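Long-range contact in uncharacterized protein (Uncultured organism, PDB 5IBZ), which is a cyclase-family protein that probably has arylformamidase-like activity and binds acetylphosphate in the crystal: residues P196-V207 with Q240-I250. Residues are numbered along the deposited sequence; the frame is centred on the assembly and turned at random.
Sequences PGDILVIRTGLV and QRLAGVAADNI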
loop_
_atom_site.group_PDB
_atom_site.type_symbol
_atom_site.label_atom_id
_atom_site.label_comp_id
_atom_site.label_asym_id
_atom_site.label_seq_id
_atom_site.Cartn_x
_atom_site.Cartn_y
_atom_site.Cartn_z
ATOM N N PRO B 196 -29.916 5.867 27.212
ATOM C CA PRO B 196 -29.512 4.623 26.571
ATOM C C PRO B 196 -29.350 4.776 25.060
ATOM O O PRO B 196 -30.133 5.490 24.404
ATOM C CB PRO B 196 -30.663 3.665 26.929
ATOM C CG PRO B 196 -31.191 4.191 28.186
ATOM C CD PRO B 196 -31.073 5.674 28.105
ATOM N N GLY B 197 -28.305 4.150 24.521
ATOM C CA GLY B 197 -27.980 4.230 23.112
ATOM C C GLY B 197 -27.013 5.361 22.748
ATOM O O GLY B 197 -26.502 5.397 21.638
ATOM N N ASP B 198 -26.770 6.288 23.673
ATOM C CA ASP B 198 -25.909 7.421 23.357
ATOM C C ASP B 198 -24.501 6.964 23.007
ATOM O O ASP B 198 -24.002 5.949 23.497
ATOM C CB ASP B 198 -25.807 8.408 24.526
ATOM C CG ASP B 198 -27.030 9.277 24.697
ATOM O OD1 ASP B 198 -27.951 9.250 23.834
ATOM O OD2 ASP B 198 -27.060 10.010 25.727
ATOM N N ILE B 199 -23.870 7.729 22.130
ATOM C CA ILE B 199 -22.444 7.665 21.922
ATOM C C ILE B 199 -21.821 8.803 22.723
ATOM O O ILE B 199 -22.149 9.965 22.496
ATOM C CB ILE B 199 -22.111 7.789 20.439
ATOM C CG1 ILE B 199 -22.621 6.544 19.703
ATOM C CG2 ILE B 199 -20.612 7.938 20.222
ATOM C CD1 ILE B 199 -22.819 6.744 18.238
ATOM N N LEU B 200 -20.946 8.471 23.661
ATOM C CA LEU B 200 -20.266 9.448 24.493
ATOM C C LEU B 200 -18.960 9.868 23.851
ATOM O O LEU B 200 -18.151 9.039 23.475
ATOM C CB LEU B 200 -20.019 8.864 25.866
ATOM C CG LEU B 200 -19.401 9.832 26.871
ATOM C CD1 LEU B 200 -20.391 10.926 27.283
ATOM C CD2 LEU B 200 -18.935 9.069 28.095
ATOM N N VAL B 201 -18.769 11.173 23.731
ATOM C CA VAL B 201 -17.598 11.729 23.089
ATOM C C VAL B 201 -16.858 12.571 24.132
ATOM O O VAL B 201 -17.424 13.539 24.669
ATOM C CB VAL B 201 -18.009 12.583 21.858
ATOM C CG1 VAL B 201 -16.833 13.186 21.217
ATOM C CG2 VAL B 201 -18.797 11.719 20.852
ATOM N N ILE B 202 -15.630 12.170 24.465
ATOM C CA ILE B 202 -14.879 12.750 25.583
ATOM C C ILE B 202 -13.743 13.633 25.106
ATOM O O ILE B 202 -12.837 13.154 24.384
ATOM C CB ILE B 202 -14.283 11.646 26.482
ATOM C CG1 ILE B 202 -15.391 10.677 26.911
ATOM C CG2 ILE B 202 -13.584 12.250 27.708
ATOM C CD1 ILE B 202 -14.873 9.463 27.657
ATOM N N ARG B 203 -13.777 14.909 25.489
ATOM C CA ARG B 203 -12.659 15.811 25.198
ATOM C C ARG B 203 -11.625 15.802 26.325
ATOM O O ARG B 203 -11.908 16.257 27.460
ATOM C CB ARG B 203 -13.140 17.246 24.958
ATOM C CG ARG B 203 -11.973 18.200 24.699
ATOM C CD ARG B 203 -12.406 19.504 24.023
ATOM N NE ARG B 203 -11.272 20.408 23.821
ATOM C CZ ARG B 203 -10.999 21.473 24.572
ATOM N NH1 ARG B 203 -11.748 21.797 25.616
ATOM N NH2 ARG B 203 -9.949 22.208 24.274
ATOM N N THR B 204 -10.451 15.264 25.971
ATOM C CA THR B 204 -9.251 15.210 26.809
ATOM C C THR B 204 -8.193 16.241 26.429
ATOM O O THR B 204 -7.250 16.503 27.195
ATOM C CB THR B 204 -8.535 13.856 26.719
ATOM O OG1 THR B 204 -7.786 13.790 25.495
ATOM C CG2 THR B 204 -9.493 12.699 26.822
ATOM N N GLY B 205 -8.330 16.780 25.230
ATOM C CA GLY B 205 -7.411 17.785 24.710
ATOM C C GLY B 205 -6.128 17.226 24.114
ATOM O O GLY B 205 -5.346 17.974 23.531
ATOM N N LEU B 206 -5.885 15.924 24.252
ATOM C CA LEU B 206 -4.546 15.414 23.963
ATOM C C LEU B 206 -4.127 15.656 22.503
ATOM O O LEU B 206 -3.000 16.120 22.248
ATOM C CB LEU B 206 -4.446 13.926 24.316
ATOM C CG LEU B 206 -3.045 13.324 24.143
ATOM C CD1 LEU B 206 -2.053 13.959 25.098
ATOM C CD2 LEU B 206 -3.027 11.794 24.284
ATOM N N VAL B 207 -5.013 15.377 21.546
ATOM C CA VAL B 207 -4.661 15.519 20.138
ATOM C C VAL B 207 -4.394 16.993 19.764
ATOM O O VAL B 207 -3.699 17.279 18.775
ATOM C CB VAL B 207 -5.761 14.913 19.220
ATOM C CG1 VAL B 207 -7.035 15.714 19.305
ATOM C CG2 VAL B 207 -5.289 14.805 17.798
ATOM N N GLN B 240 -25.078 3.153 32.015
ATOM C CA GLN B 240 -25.663 4.180 31.162
ATOM C C GLN B 240 -26.097 3.647 29.793
ATOM O O GLN B 240 -26.723 4.372 29.015
ATOM C CB GLN B 240 -24.672 5.335 30.982
ATOM C CG GLN B 240 -24.379 6.114 32.270
ATOM C CD GLN B 240 -25.606 6.819 32.810
ATOM O OE1 GLN B 240 -26.400 7.369 32.051
ATOM N NE2 GLN B 240 -25.770 6.809 34.122
ATOM N N ARG B 241 -25.798 2.386 29.509
ATOM C CA ARG B 241 -26.227 1.725 28.279
ATOM C C ARG B 241 -25.757 2.519 27.059
ATOM O O ARG B 241 -26.468 2.661 26.064
ATOM C CB ARG B 241 -27.745 1.499 28.287
ATOM C CG ARG B 241 -28.145 0.419 29.287
ATOM C CD ARG B 241 -29.647 0.120 29.232
ATOM N NE ARG B 241 -30.430 1.122 29.941
ATOM C CZ ARG B 241 -31.765 1.182 29.945
ATOM N NH1 ARG B 241 -32.483 0.328 29.228
ATOM N NH2 ARG B 241 -32.383 2.126 30.648
ATOM N N LEU B 242 -24.524 3.017 27.144
ATOM C CA LEU B 242 -23.853 3.638 26.003
ATOM C C LEU B 242 -23.520 2.614 24.924
ATOM O O LEU B 242 -23.142 1.494 25.227
ATOM C CB LEU B 242 -22.569 4.335 26.448
ATOM C CG LEU B 242 -22.764 5.323 27.586
ATOM C CD1 LEU B 242 -21.456 5.909 28.000
ATOM C CD2 LEU B 242 -23.726 6.420 27.188
ATOM N N ALA B 243 -23.618 3.015 23.662
ATOM C CA ALA B 243 -23.257 2.155 22.535
ATOM C C ALA B 243 -21.765 2.179 22.232
ATOM O O ALA B 243 -21.205 1.201 21.732
ATOM C CB ALA B 243 -24.020 2.573 21.295
ATOM N N GLY B 244 -21.148 3.323 22.482
ATOM C CA GLY B 244 -19.740 3.508 22.166
ATOM C C GLY B 244 -19.199 4.697 22.913
ATOM O O GLY B 244 -19.961 5.583 23.306
ATOM N N VAL B 245 -17.883 4.717 23.099
ATOM C CA VAL B 245 -17.195 5.805 23.773
ATOM C C VAL B 245 -16.015 6.202 22.914
ATOM O O VAL B 245 -15.184 5.354 22.586
ATOM C CB VAL B 245 -16.709 5.392 25.168
ATOM C CG1 VAL B 245 -16.023 6.515 25.871
ATOM C CG2 VAL B 245 -17.872 4.896 26.024
ATOM N N ALA B 246 -15.977 7.474 22.538
ATOM C CA ALA B 246 -14.899 7.983 21.712
ATOM C C ALA B 246 -14.189 9.105 22.428
ATOM O O ALA B 246 -14.782 9.780 23.261
ATOM C CB ALA B 246 -15.418 8.462 20.406
ATOM N N ALA B 247 -12.935 9.343 22.044
ATOM C CA ALA B 247 -12.158 10.431 22.628
ATOM C C ALA B 247 -11.151 11.019 21.645
ATOM O O ALA B 247 -10.854 10.434 20.588
ATOM C CB ALA B 247 -11.427 9.957 23.889
ATOM N N ASP B 248 -10.671 12.206 22.002
ATOM C CA ASP B 248 -9.631 12.901 21.259
ATOM C C ASP B 248 -8.233 12.599 21.826
ATOM O O ASP B 248 -7.337 13.450 21.819
ATOM C CB ASP B 248 -9.897 14.399 21.285
ATOM C CG ASP B 248 -9.794 14.972 22.670
ATOM O OD1 ASP B 248 -9.761 14.149 23.615
ATOM O OD2 ASP B 248 -9.746 16.228 22.817
ATOM N N ASN B 249 -8.043 11.379 22.313
ATOM C CA ASN B 249 -6.699 10.884 22.614
ATOM C C ASN B 249 -6.432 9.695 21.688
ATOM O O ASN B 249 -7.178 9.481 20.711
ATOM C CB ASN B 249 -6.539 10.541 24.099
ATOM C CG ASN B 249 -7.508 9.489 24.572
ATOM O OD1 ASN B 249 -8.161 8.828 23.766
ATOM N ND2 ASN B 249 -7.589 9.308 25.899
ATOM N N ILE B 250 -5.376 8.927 21.939
ATOM C CA ILE B 250 -4.980 7.879 21.008
ATOM C C ILE B 250 -5.449 6.501 21.480
ATOM O O ILE B 250 -5.753 5.631 20.664
ATOM C CB ILE B 250 -3.440 7.834 20.799
ATOM C CG1 ILE B 250 -2.858 9.242 20.656
ATOM C CG2 ILE B 250 -3.116 6.988 19.597
ATOM C CD1 ILE B 250 -3.455 10.103 19.552
#
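Asp248 reaches across to the turn that follows strand 199-203 and grips it with both carboxylate oxygens. OD1 takes two bonds from one residue: Thr204 N arrives on the syn side at 2.7 Å, while Thr204 OG1 comes from above the carboxylate plane, 2.8 Å from Asp248 OD1. Asp248 OD2 accepts from Gly205 N at 2.9 Å, and Asp248 O receives Val207 N almost end-on. The carboxylate is put there by a chi1 of 65°, which sets CG between the backbone N and the carbonyl carbon. With an alanine in its place, the Thr204 and Gly205 amides and the Thr204 hydroxyl would probably lose their carboxylate acceptor, and the turn would be freer to shift. Thr204 OG1 also accepts from Leu206 N, closing an ST turn that holds the hydroxyl in position.

Behind the turn the strands run parallel, paired by Leu200 N to Gly244 O, Ala246 N to Leu200 O and Ile202 N to Ala246 O. On one face Ile202 CD1 packs 3.6 Å from Val245 CG1, and Leu242 CD1 meets Leu200 CB. At the far end Pro196 CG sits over the guanidinium of Arg241, 3.4 Å from its NH2, Arg241 being the positive-phi residue of the Schellman motif that ends helix 233-239.

Within the mixed sheet, strand 199-203 lies between 158-163 and 244-247, with 278-281 next beyond 244-247. Ile250, which touches bound acetylphosphate, packs with Leu206 against Phe221 of helix 215-223.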